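PDB 7EDR: Moesin/ezrin/radixin homolog 2 from Drosophila melanogaster, which probably links membrane proteins to intracellular partners through its FERM domain, as the Drosophila homologue of the tumour suppressor merlin. Local coordinates for residues W171-R174 / I175-W178. Residues are numbered along the deposited sequence; the frame is centred on the assembly and turned at random.
Sequences WEER and IKTW
Glu173 and Thr177, one turn apart on helix 168-179, meet through a doubly used carbonyl. Glu173 O takes the Thr177 backbone N at 2.9 Å in the regular i to i+4 bond, and Thr177 OG1 donates to the same Glu173 O at 2.6 Å, the two donors approaching from opposite faces of the carbonyl plane. Thr177 OG1 lies beside its own backbone N (chi1 -54°), which turns the hydroxyl back toward the preceding turn. A water hydrogen-bonds to Glu173 OE2 and, weakly, to Thr177 OG1, so the carboxylate and the hydroxyl are also joined through solvent.

The other alpha-helical bonds run from Ile175 N to Trp171 O (3.0 Å), Lys176 N to Glu172 O (2.8 Å) and Trp178 N to Arg174 O (3.2 Å).

Among the charged side chains, Glu173 and Lys176 run side by side in the same direction. Glu173 bends at chi2 (63°) and brings OE2 to 4.0 Å from Lys176 CD; Lys176 NZ is 4.5 Å from Glu173 OE2, too far for a salt bridge, and forms one with Asp147 OD2.

The helix belongs to the FERM central domain. Trp171 and Ile175 pack on Val126 of helix 122-137, where Ile175 also meets Ala129 and Trp178 touches Ser130; Trp171 further reaches helix 158-161. Outside the two segments, Arg174 NH2 pairs in a salt bridge with an acidic side chain of another protein's chain, which also packs against Trp171 and Trp178; the helix thus contacts both helix 122-137 and that partner.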
loop_
_atom_site.group_PDB
_atom_site.type_symbol
_atom_site.label_atom_id
_atom_site.label_comp_id
_atom_site.label_asym_id
_atom_site.label_seq_id
_atom_site.Cartn_x
_atom_site.Cartn_y
_atom_site.Cartn_z
ATOM N N TRP C 171 28.550 38.360 1.566
ATOM C CA TRP C 171 27.511 37.331 1.564
ATOM C C TRP C 171 27.525 36.537 0.256
ATOM O O TRP C 171 27.536 35.300 0.262
ATOM C CB TRP C 171 26.139 37.964 1.782
ATOM C CG TRP C 171 25.820 38.427 3.179
ATOM C CD1 TRP C 171 25.630 39.711 3.584
ATOM C CD2 TRP C 171 25.607 37.604 4.341
ATOM N NE1 TRP C 171 25.330 39.748 4.928
ATOM C CE2 TRP C 171 25.306 38.469 5.417
ATOM C CE3 TRP C 171 25.648 36.226 4.577
ATOM C CZ2 TRP C 171 25.043 38.002 6.711
ATOM C CZ3 TRP C 171 25.390 35.758 5.881
ATOM C CH2 TRP C 171 25.098 36.647 6.923
ATOM N N GLU C 172 27.541 37.243 -0.881
ATOM C CA GLU C 172 27.527 36.573 -2.178
ATOM C C GLU C 172 28.675 35.577 -2.313
ATOM O O GLU C 172 28.490 34.481 -2.853
ATOM C CB GLU C 172 27.563 37.613 -3.299
ATOM C CG GLU C 172 26.290 38.464 -3.371
ATOM C CD GLU C 172 26.492 39.845 -3.995
ATOM O OE1 GLU C 172 25.638 40.729 -3.738
ATOM O OE2 GLU C 172 27.484 40.046 -4.745
ATOM N N GLU C 173 29.862 35.921 -1.807
ATOM C CA GLU C 173 30.991 35.001 -1.962
ATOM C C GLU C 173 30.776 33.709 -1.180
ATOM O O GLU C 173 31.171 32.625 -1.635
ATOM C CB GLU C 173 32.292 35.678 -1.522
ATOM C CG GLU C 173 33.538 34.987 -2.037
ATOM C CD GLU C 173 33.647 34.994 -3.562
ATOM O OE1 GLU C 173 32.990 35.831 -4.228
ATOM O OE2 GLU C 173 34.396 34.144 -4.099
ATOM N N ARG C 174 30.149 33.802 -0.009
ATOM C CA ARG C 174 29.843 32.604 0.761
ATOM C C ARG C 174 28.733 31.772 0.117
ATOM O O ARG C 174 28.797 30.538 0.149
ATOM C CB ARG C 174 29.492 32.999 2.187
ATOM C CG ARG C 174 30.661 33.663 2.841
ATOM C CD ARG C 174 30.359 33.976 4.253
ATOM N NE ARG C 174 31.326 33.313 5.115
ATOM C CZ ARG C 174 32.340 33.939 5.678
ATOM N NH1 ARG C 174 32.500 35.244 5.460
ATOM N NH2 ARG C 174 33.169 33.271 6.459
ATOM N N ILE C 175 27.739 32.417 -0.501
ATOM C CA ILE C 175 26.737 31.680 -1.261
ATOM C C ILE C 175 27.384 30.977 -2.449
ATOM O O ILE C 175 27.136 29.787 -2.691
ATOM C CB ILE C 175 25.621 32.644 -1.696
ATOM C CG1 ILE C 175 24.935 33.239 -0.457
ATOM C CG2 ILE C 175 24.634 31.964 -2.623
ATOM C CD1 ILE C 175 24.027 34.411 -0.747
ATOM N N LYS C 176 28.250 31.692 -3.186
ATOM C CA LYS C 176 28.937 31.100 -4.330
ATOM C C LYS C 176 29.815 29.924 -3.915
ATOM O O LYS C 176 29.899 28.917 -4.631
ATOM C CB LYS C 176 29.784 32.153 -5.042
ATOM C CG LYS C 176 30.699 31.551 -6.095
ATOM C CD LYS C 176 31.699 32.552 -6.655
ATOM C CE LYS C 176 32.596 31.886 -7.713
ATOM N NZ LYS C 176 33.603 32.807 -8.317
ATOM N N THR C 177 30.490 30.037 -2.770
ATOM C CA THR C 177 31.394 28.974 -2.344
ATOM C C THR C 177 30.630 27.694 -2.024
ATOM O O THR C 177 31.085 26.586 -2.344
ATOM C CB THR C 177 32.199 29.439 -1.132
ATOM O OG1 THR C 177 32.849 30.677 -1.452
ATOM C CG2 THR C 177 33.236 28.394 -0.746
ATOM N N TRP C 178 29.458 27.830 -1.395
ATOM C CA TRP C 178 28.626 26.671 -1.118
ATOM C C TRP C 178 27.990 26.133 -2.398
ATOM O O TRP C 178 27.963 24.917 -2.620
ATOM C CB TRP C 178 27.562 27.044 -0.093
ATOM C CG TRP C 178 27.210 25.924 0.794
ATOM C CD1 TRP C 178 27.233 24.592 0.491
ATOM C CD2 TRP C 178 26.809 26.020 2.160
ATOM N NE1 TRP C 178 26.861 23.851 1.592
ATOM C CE2 TRP C 178 26.589 24.709 2.625
ATOM C CE3 TRP C 178 26.615 27.087 3.035
ATOM C CZ2 TRP C 178 26.188 24.443 3.919
ATOM C CZ3 TRP C 178 26.218 26.821 4.309
ATOM C CH2 TRP C 178 26.009 25.512 4.745
HETATM O O HOH W 1 33.936 31.672 -4.456
#